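Local coordinates for putative uncharacterized protein (Cricetid herpesvirus 2, PDB 4ZKQ) that probably binds host chemokines as a viral decoy receptor, which would keep them from their cellular receptors, at residues I36-K41 against L135-F140; T211-K216 against R236-A241; F300-G305 against S385-E390. All blocks are in the same frame, centred on the assembly; numbering follows the deposited sequence.

Contact 1 (I36-K41 against L135-F140); sequences ISLPIK and LFFAKF
F137 pushes its ring out from a mixed beta-sheet into a loop that brings L38, P39 and I40 onto it, an apolar loop-on-sheet packing. The closest touch is I40 CG1 to F137 CD1, 3.5 Å. That CG1 lies over one face of the ring, 3.8 Å from the centroid and 25° off the normal, a CH-pi contact displaced toward the rim. P39, which follows a cis peptide bond, meets the far end of the ring, its CB 3.6 Å from F137 CZ. On the same side of the ring plane, L38 slides past in the opposite direction, with CD2 3.8 Å from F137 CE2, beyond the rim, while CD1 rests on the extended aliphatic chain of K139. I40 also uses its second branch, CG2, to reach L135 CD1 at 4.1 Å.

The F137 ring is carried over by a chi1 of 68°, which sets CG between the backbone N and the carbonyl carbon. Behind the first shell, strand 132-143 is held on both edges: F137 bonds through its backbone to Q120, and A138 to L90. I40 continues inward to V91 and I47, and where the loop turns over the ring, I40 N lies 3.6 Å from F137 CE1.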
loop_
_atom_site.group_PDB
_atom_site.type_symbol
_atom_site.label_atom_id
_atom_site.label_comp_id
_atom_site.label_asym_id
_atom_site.label_seq_id
_atom_site.Cartn_x
_atom_site.Cartn_y
_atom_site.Cartn_z
ATOM N N ILE A 36 -3.247 2.424 -16.068
ATOM C CA ILE A 36 -1.949 2.124 -16.648
ATOM C C ILE A 36 -2.130 1.152 -17.803
ATOM O O ILE A 36 -2.756 0.111 -17.645
ATOM C CB ILE A 36 -0.991 1.517 -15.610
ATOM C CG1 ILE A 36 -0.710 2.531 -14.501
ATOM C CG2 ILE A 36 0.313 1.091 -16.267
ATOM C CD1 ILE A 36 0.128 1.985 -13.357
ATOM N N SER A 37 -1.577 1.505 -18.958
ATOM C CA SER A 37 -1.631 0.655 -20.139
ATOM C C SER A 37 -0.324 -0.127 -20.288
ATOM O O SER A 37 0.760 0.445 -20.169
ATOM C CB SER A 37 -1.902 1.507 -21.386
ATOM O OG SER A 37 -1.621 0.798 -22.579
ATOM N N LEU A 38 -0.426 -1.433 -20.523
ATOM C CA LEU A 38 0.756 -2.246 -20.829
ATOM C C LEU A 38 0.796 -2.613 -22.310
ATOM O O LEU A 38 -0.244 -2.881 -22.910
ATOM C CB LEU A 38 0.779 -3.519 -19.985
ATOM C CG LEU A 38 0.736 -3.361 -18.469
ATOM C CD1 LEU A 38 0.855 -4.721 -17.794
ATOM C CD2 LEU A 38 1.844 -2.437 -18.018
ATOM N N PRO A 39 1.998 -2.640 -22.904
ATOM C CA PRO A 39 3.259 -2.368 -22.214
ATOM C C PRO A 39 3.428 -0.884 -21.911
ATOM O O PRO A 39 2.830 -0.041 -22.582
ATOM C CB PRO A 39 4.316 -2.849 -23.214
ATOM C CG PRO A 39 3.667 -2.639 -24.546
ATOM C CD PRO A 39 2.206 -2.945 -24.332
ATOM N N ILE A 40 4.235 -0.575 -20.906
ATOM C CA ILE A 40 4.480 0.804 -20.510
ATOM C C ILE A 40 4.973 1.634 -21.688
ATOM O O ILE A 40 5.888 1.230 -22.400
ATOM C CB ILE A 40 5.513 0.879 -19.378
ATOM C CG1 ILE A 40 5.003 0.120 -18.144
ATOM C CG2 ILE A 40 5.838 2.345 -19.037
ATOM C CD1 ILE A 40 3.730 0.703 -17.537
ATOM N N LYS A 41 4.358 2.796 -21.882
ATOM C CA LYS A 41 4.748 3.705 -22.961
ATOM C C LYS A 41 4.850 5.147 -22.467
ATOM O O LYS A 41 4.919 6.081 -23.265
ATOM C CB LYS A 41 3.743 3.612 -24.112
ATOM C CG LYS A 41 2.311 3.942 -23.702
ATOM C CD LYS A 41 1.315 3.675 -24.825
ATOM C CE LYS A 41 -0.120 3.820 -24.340
ATOM N NZ LYS A 41 -1.089 3.971 -25.460
ATOM N N LEU A 135 13.130 1.720 -19.338
ATOM C CA LEU A 135 12.348 1.268 -18.191
ATOM C C LEU A 135 12.120 -0.235 -18.224
ATOM O O LEU A 135 12.058 -0.832 -19.299
ATOM C CB LEU A 135 10.990 1.966 -18.157
ATOM C CG LEU A 135 10.975 3.493 -18.146
ATOM C CD1 LEU A 135 9.546 3.998 -18.196
ATOM C CD2 LEU A 135 11.690 4.035 -16.929
ATOM N N PHE A 136 11.978 -0.840 -17.045
ATOM C CA PHE A 136 11.523 -2.223 -16.957
ATOM C C PHE A 136 10.236 -2.274 -16.135
ATOM O O PHE A 136 10.006 -1.418 -15.282
ATOM C CB PHE A 136 12.600 -3.134 -16.351
ATOM C CG PHE A 136 13.003 -2.782 -14.937
ATOM C CD1 PHE A 136 12.324 -3.309 -13.850
ATOM C CD2 PHE A 136 14.097 -1.962 -14.700
ATOM C CE1 PHE A 136 12.708 -3.001 -12.555
ATOM C CE2 PHE A 136 14.483 -1.642 -13.411
ATOM C CZ PHE A 136 13.792 -2.168 -12.336
ATOM N N PHE A 137 9.386 -3.259 -16.403
ATOM C CA PHE A 137 8.157 -3.389 -15.628
ATOM C C PHE A 137 7.658 -4.817 -15.470
ATOM O O PHE A 137 8.055 -5.727 -16.206
ATOM C CB PHE A 137 7.050 -2.525 -16.253
ATOM C CG PHE A 137 6.574 -3.011 -17.596
ATOM C CD1 PHE A 137 7.187 -2.580 -18.759
ATOM C CD2 PHE A 137 5.495 -3.882 -17.695
ATOM C CE1 PHE A 137 6.745 -3.020 -19.999
ATOM C CE2 PHE A 137 5.049 -4.325 -18.938
ATOM C CZ PHE A 137 5.680 -3.888 -20.086
ATOM N N ALA A 138 6.800 -5.004 -14.472
ATOM C CA ALA A 138 6.161 -6.289 -14.213
ATOM C C ALA A 138 4.859 -6.047 -13.488
ATOM O O ALA A 138 4.747 -5.109 -12.698
ATOM C CB ALA A 138 7.056 -7.194 -13.396
ATOM N N LYS A 139 3.882 -6.904 -13.754
ATOM C CA LYS A 139 2.568 -6.793 -13.141
ATOM C C LYS A 139 2.345 -7.929 -12.154
ATOM O O LYS A 139 2.690 -9.077 -12.436
ATOM C CB LYS A 139 1.489 -6.795 -14.227
ATOM C CG LYS A 139 0.084 -6.636 -13.705
ATOM C CD LYS A 139 -0.875 -6.400 -14.861
ATOM C CE LYS A 139 -2.320 -6.515 -14.422
ATOM N NZ LYS A 139 -3.233 -6.580 -15.590
ATOM N N PHE A 140 1.777 -7.599 -10.997
ATOM C CA PHE A 140 1.551 -8.572 -9.929
ATOM C C PHE A 140 0.107 -8.523 -9.476
ATOM O O PHE A 140 -0.576 -7.521 -9.659
ATOM C CB PHE A 140 2.462 -8.304 -8.725
ATOM C CG PHE A 140 3.913 -8.197 -9.074
ATOM C CD1 PHE A 140 4.586 -9.285 -9.600
ATOM C CD2 PHE A 140 4.612 -7.016 -8.866
ATOM C CE1 PHE A 140 5.923 -9.200 -9.930
ATOM C CE2 PHE A 140 5.957 -6.928 -9.192
ATOM C CZ PHE A 140 6.613 -8.024 -9.721
#

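Contact 2 (T211-K216 against R236-A241); sequences TTLSKK and RVLLTA
Two neighbouring antiparallel strands, 206-223 and 233-244, meet here; the axes of segments 211-216 and 236-241 approach to 4.6 Å, at 162°. T211 and L238 form a hydrogen-bonded pair, each backbone N giving its hydrogen to the other's O; the bond from L238 N to T211 O is 2.7 Å long. L213 and R236 make the second such pair, and the bond from L213 N to R236 O, also 2.7 Å, is almost straight at 174°. T212 and V237 sit between them as the non-hydrogen-bonded pair, with T212 OG1 3.9 Å from V237 CG2 on one face.

This ladder belongs to a large mixed sheet; on the other edge of its strand T212 makes backbone hydrogen bonding with E191 of strand 190-195. On the opposite face from T212 and V237, the side chains of L213 and R236 run alongside each other. R236 CG stands anti to the backbone N (chi1 170°) and the chain stays extended to NE, which carries NH1 past L213 CD1 at 3.8 Å and on to S76 O, its hydrogen-bond acceptor. L238 CD1 lies 4.3 Å from L213 CD1. A single water bridges T211 OG1 and T240 OG1, 2.8 Å from each.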
loop_
_atom_site.group_PDB
_atom_site.type_symbol
_atom_site.label_atom_id
_atom_site.label_comp_id
_atom_site.label_asym_id
_atom_site.label_seq_id
_atom_site.Cartn_x
_atom_site.Cartn_y
_atom_site.Cartn_z
ATOM N N THR A 211 12.593 -5.963 7.327
ATOM C CA THR A 211 12.490 -4.652 6.694
ATOM C C THR A 211 11.633 -3.769 7.579
ATOM O O THR A 211 10.471 -4.080 7.824
ATOM C CB THR A 211 11.872 -4.733 5.282
ATOM O OG1 THR A 211 12.724 -5.507 4.432
ATOM C CG2 THR A 211 11.703 -3.333 4.671
ATOM N N THR A 212 12.213 -2.685 8.082
ATOM C CA THR A 212 11.472 -1.747 8.914
ATOM C C THR A 212 11.083 -0.532 8.077
ATOM O O THR A 212 11.937 0.125 7.484
ATOM C CB THR A 212 12.293 -1.322 10.148
ATOM O OG1 THR A 212 12.704 -2.494 10.861
ATOM C CG2 THR A 212 11.471 -0.434 11.082
ATOM N N LEU A 213 9.782 -0.275 8.014
ATOM C CA LEU A 213 9.234 0.874 7.309
ATOM C C LEU A 213 8.818 1.916 8.331
ATOM O O LEU A 213 8.005 1.631 9.205
ATOM C CB LEU A 213 8.036 0.460 6.449
ATOM C CG LEU A 213 8.293 -0.639 5.414
ATOM C CD1 LEU A 213 6.987 -1.122 4.796
ATOM C CD2 LEU A 213 9.244 -0.154 4.337
ATOM N N SER A 214 9.374 3.119 8.225
ATOM C CA SER A 214 9.060 4.191 9.163
ATOM C C SER A 214 8.646 5.439 8.404
ATOM O O SER A 214 9.430 5.978 7.634
ATOM C CB SER A 214 10.263 4.499 10.059
ATOM O OG SER A 214 10.771 3.318 10.653
ATOM N N LYS A 215 7.410 5.878 8.624
ATOM C CA LYS A 215 6.866 7.047 7.959
ATOM C C LYS A 215 6.552 8.146 8.959
ATOM O O LYS A 215 5.921 7.904 9.994
ATOM C CB LYS A 215 5.599 6.690 7.178
ATOM C CG LYS A 215 4.839 7.916 6.654
ATOM C CD LYS A 215 3.650 7.512 5.778
ATOM C CE LYS A 215 4.089 7.001 4.404
ATOM N NZ LYS A 215 2.944 6.438 3.615
ATOM N N LYS A 216 6.969 9.361 8.636
ATOM C CA LYS A 216 6.596 10.507 9.451
ATOM C C LYS A 216 5.193 10.958 9.067
ATOM O O LYS A 216 4.974 11.590 8.033
ATOM C CB LYS A 216 7.585 11.660 9.303
ATOM C CG LYS A 216 7.204 12.870 10.166
ATOM C CD LYS A 216 8.253 13.968 10.133
ATOM C CE LYS A 216 7.842 15.160 10.991
ATOM N NZ LYS A 216 8.741 16.330 10.773
ATOM N N ARG A 236 6.265 -0.119 10.642
ATOM C CA ARG A 236 5.831 -1.445 10.211
ATOM C C ARG A 236 7.080 -2.280 9.971
ATOM O O ARG A 236 8.029 -1.815 9.340
ATOM C CB ARG A 236 4.959 -1.336 8.950
ATOM C CG ARG A 236 4.618 -2.647 8.245
ATOM C CD ARG A 236 3.584 -2.425 7.124
ATOM N NE ARG A 236 3.461 -3.605 6.264
ATOM C CZ ARG A 236 3.429 -3.587 4.931
ATOM N NH1 ARG A 236 3.499 -2.445 4.260
ATOM N NH2 ARG A 236 3.325 -4.729 4.259
ATOM N N VAL A 237 7.092 -3.500 10.499
ATOM C CA VAL A 237 8.228 -4.391 10.310
ATOM C C VAL A 237 7.795 -5.614 9.527
ATOM O O VAL A 237 6.897 -6.346 9.942
ATOM C CB VAL A 237 8.850 -4.833 11.650
ATOM C CG1 VAL A 237 9.978 -5.827 11.410
ATOM C CG2 VAL A 237 9.369 -3.631 12.416
ATOM N N LEU A 238 8.434 -5.816 8.382
ATOM C CA LEU A 238 8.208 -7.004 7.573
ATOM C C LEU A 238 9.252 -8.041 7.921
ATOM O O LEU A 238 10.435 -7.723 8.011
ATOM C CB LEU A 238 8.293 -6.686 6.085
ATOM C CG LEU A 238 7.684 -5.374 5.602
ATOM C CD1 LEU A 238 7.916 -5.227 4.114
ATOM C CD2 LEU A 238 6.214 -5.323 5.918
ATOM N N LEU A 239 8.816 -9.278 8.110
ATOM C CA LEU A 239 9.740 -10.386 8.264
ATOM C C LEU A 239 9.545 -11.329 7.089
ATOM O O LEU A 239 8.481 -11.923 6.930
ATOM C CB LEU A 239 9.520 -11.100 9.596
ATOM C CG LEU A 239 10.592 -12.131 9.962
ATOM C CD1 LEU A 239 11.976 -11.497 10.060
ATOM C CD2 LEU A 239 10.227 -12.827 11.265
ATOM N N THR A 240 10.577 -11.438 6.260
ATOM C CA THR A 240 10.477 -12.117 4.980
ATOM C C THR A 240 11.533 -13.200 4.812
ATOM O O THR A 240 12.716 -12.947 5.025
ATOM C CB THR A 240 10.624 -11.118 3.822
ATOM O OG1 THR A 240 9.754 -10.001 4.038
ATOM C CG2 THR A 240 10.282 -11.786 2.504
ATOM N N ALA A 241 11.096 -14.391 4.406
ATOM C CA ALA A 241 12.001 -15.475 4.018
ATOM C C ALA A 241 12.163 -15.546 2.503
ATOM O O ALA A 241 11.179 -15.670 1.776
ATOM C CB ALA A 241 11.485 -16.808 4.546
HETATM O O HOH W 1 11.651 -8.053 4.691
#

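Contact 3 (F300-G305 against S385-E390); sequences FQTADG and SGTYSE
T302 carries most of this contact, turning its hydroxyl to S385 and its carbon atoms to the ring of Y388. Among the direct polar links, S385 OG donates to T302 OG1 across 3.0 Å. The threonine hydroxyl in turn bonds to the backbone O of L299, just before the loop segment, and this second partner probably settles which way its own hydrogen points. S385 OG is also an acceptor: Y388 N reaches it at 3.1 Å, and T387 N adds a weaker bond. One serine oxygen therefore ties the turn to itself and to the loop across from it. Its chi1 of 61° sets OG between the backbone N and the carbonyl carbon, where it can face the amides that follow it.

The apolar part is a CH-pi contact. T302 CG2 lies over one face of the Y388 ring, 3.7 Å from the centroid and 19° off the normal, a little toward the rim. The CB of T302 comes in nearer the ring's border, 3.3 Å from Y388 CD1. Beside this, A303 CA packs against S385 CB at 4.0 Å.

Water completes the junction. One molecule takes a hydrogen from G386 N at 3.1 Å and gives one to A303 O; a second, more weakly held, lies among T302 O, G386 N and T387 OG1.

Beyond the turn, strand 388-395 runs beside strand 206-223, where S389 bonds through its backbone to Y218 and R220. Residues S385 to Y388 close the tight connection between antiparallel strands 378-384 and 388-395: S385 N bonds back to Y388 O, and S385 OG accepts from the backbone N of Y388, three residues on, an ST motif within the beta-hairpin turn.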
loop_
_atom_site.group_PDB
_atom_site.type_symbol
_atom_site.label_atom_id
_atom_site.label_comp_id
_atom_site.label_asym_id
_atom_site.label_seq_id
_atom_site.Cartn_x
_atom_site.Cartn_y
_atom_site.Cartn_z
ATOM N N PHE A 300 -9.012 18.295 7.852
ATOM C CA PHE A 300 -9.016 19.122 6.654
ATOM C C PHE A 300 -8.287 20.446 6.866
ATOM O O PHE A 300 -8.033 21.171 5.905
ATOM C CB PHE A 300 -10.451 19.360 6.184
ATOM C CG PHE A 300 -11.110 18.126 5.652
ATOM C CD1 PHE A 300 -10.980 17.776 4.321
ATOM C CD2 PHE A 300 -11.835 17.297 6.486
ATOM C CE1 PHE A 300 -11.571 16.631 3.832
ATOM C CE2 PHE A 300 -12.432 16.151 6.000
ATOM C CZ PHE A 300 -12.298 15.819 4.671
ATOM N N GLN A 301 -7.927 20.741 8.114
ATOM C CA GLN A 301 -7.149 21.938 8.437
ATOM C C GLN A 301 -5.645 21.666 8.382
ATOM O O GLN A 301 -4.836 22.592 8.443
ATOM C CB GLN A 301 -7.532 22.464 9.824
ATOM C CG GLN A 301 -9.030 22.640 10.023
ATOM C CD GLN A 301 -9.679 23.442 8.910
ATOM O OE1 GLN A 301 -10.747 23.084 8.415
ATOM N NE2 GLN A 301 -9.035 24.536 8.513
ATOM N N THR A 302 -5.284 20.392 8.254
ATOM C CA THR A 302 -3.891 19.960 8.155
ATOM C C THR A 302 -3.426 19.784 6.721
ATOM O O THR A 302 -2.240 19.580 6.454
ATOM C CB THR A 302 -3.683 18.607 8.858
ATOM O OG1 THR A 302 -4.037 17.534 7.961
ATOM C CG2 THR A 302 -4.522 18.532 10.119
ATOM N N ALA A 303 -4.375 19.847 5.800
ATOM C CA ALA A 303 -4.155 19.366 4.448
ATOM C C ALA A 303 -3.152 20.201 3.640
ATOM O O ALA A 303 -2.644 19.735 2.615
ATOM C CB ALA A 303 -5.477 19.301 3.735
ATOM N N ASP A 304 -2.862 21.414 4.102
ATOM C CA ASP A 304 -1.908 22.301 3.424
ATOM C C ASP A 304 -2.328 22.590 1.979
ATOM O O ASP A 304 -1.502 22.576 1.064
ATOM C CB ASP A 304 -0.491 21.697 3.452
ATOM C CG ASP A 304 0.591 22.704 3.061
ATOM O OD1 ASP A 304 0.408 23.913 3.322
ATOM O OD2 ASP A 304 1.622 22.284 2.492
ATOM N N GLY A 305 -3.617 22.848 1.777
ATOM C CA GLY A 305 -4.141 23.140 0.454
ATOM C C GLY A 305 -4.186 21.933 -0.463
ATOM O O GLY A 305 -4.633 22.033 -1.606
ATOM N N SER A 385 -4.180 13.097 5.022
ATOM C CA SER A 385 -3.483 14.108 4.256
ATOM C C SER A 385 -2.050 13.645 4.092
ATOM O O SER A 385 -1.746 12.478 4.316
ATOM C CB SER A 385 -3.535 15.456 4.968
ATOM O OG SER A 385 -2.902 15.360 6.228
ATOM N N GLY A 386 -1.170 14.562 3.721
ATOM C CA GLY A 386 0.245 14.256 3.632
ATOM C C GLY A 386 0.908 14.078 4.983
ATOM O O GLY A 386 1.929 13.396 5.087
ATOM N N THR A 387 0.326 14.678 6.022
ATOM C CA THR A 387 0.967 14.751 7.333
ATOM C C THR A 387 0.145 14.148 8.481
ATOM O O THR A 387 0.668 13.970 9.583
ATOM C CB THR A 387 1.277 16.210 7.694
ATOM O OG1 THR A 387 0.065 16.971 7.658
ATOM C CG2 THR A 387 2.274 16.801 6.712
ATOM N N TYR A 388 -1.122 13.834 8.212
ATOM C CA TYR A 388 -2.032 13.241 9.206
ATOM C C TYR A 388 -2.846 12.104 8.612
ATOM O O TYR A 388 -3.255 12.168 7.451
ATOM C CB TYR A 388 -3.015 14.274 9.755
ATOM C CG TYR A 388 -2.456 15.286 10.715
ATOM C CD1 TYR A 388 -1.707 16.359 10.262
ATOM C CD2 TYR A 388 -2.719 15.196 12.076
ATOM C CE1 TYR A 388 -1.212 17.305 11.136
ATOM C CE2 TYR A 388 -2.231 16.134 12.960
ATOM C CZ TYR A 388 -1.477 17.187 12.485
ATOM O OH TYR A 388 -0.988 18.123 13.362
ATOM N N SER A 389 -3.102 11.079 9.424
ATOM C CA SER A 389 -4.039 10.029 9.056
ATOM C C SER A 389 -4.906 9.657 10.244
ATOM O O SER A 389 -4.441 9.623 11.386
ATOM C CB SER A 389 -3.316 8.788 8.534
ATOM O OG SER A 389 -2.491 8.219 9.531
ATOM N N GLU A 390 -6.178 9.410 9.952
ATOM C CA GLU A 390 -7.166 8.986 10.941
ATOM C C GLU A 390 -7.816 7.711 10.461
ATOM O O GLU A 390 -8.428 7.701 9.396
ATOM C CB GLU A 390 -8.252 10.046 11.148
ATOM C CG GLU A 390 -7.844 11.241 11.967
ATOM C CD GLU A 390 -8.946 12.281 12.041
ATOM O OE1 GLU A 390 -10.094 11.961 11.662
ATOM O OE2 GLU A 390 -8.668 13.416 12.472
HETATM O O HOH W 2 -0.711 17.431 4.424
HETATM O O HOH W 3 -2.683 16.585 1.882
#

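Overall arrangement
The three contacts follow one another along the chain, each closing before the next opens. Contact 1 belongs to the N-terminal part, on the seven-stranded mixed sheet, and stands apart: its nearest atoms are about 13 Å from those of contact 2 and about 21 Å from those of contact 3. Contacts 2 and 3 share the large mixed sheet, where strand 206-223 of contact 2 runs parallel to strand 388-395 of contact 3; their nearest atoms are about 5 Å apart without touching. Q24, on edge strand 23-26 of the first sheet, reaches both contacts 2 and 3: its OE1 bonds to K215 NZ and its NE2 to S385 O.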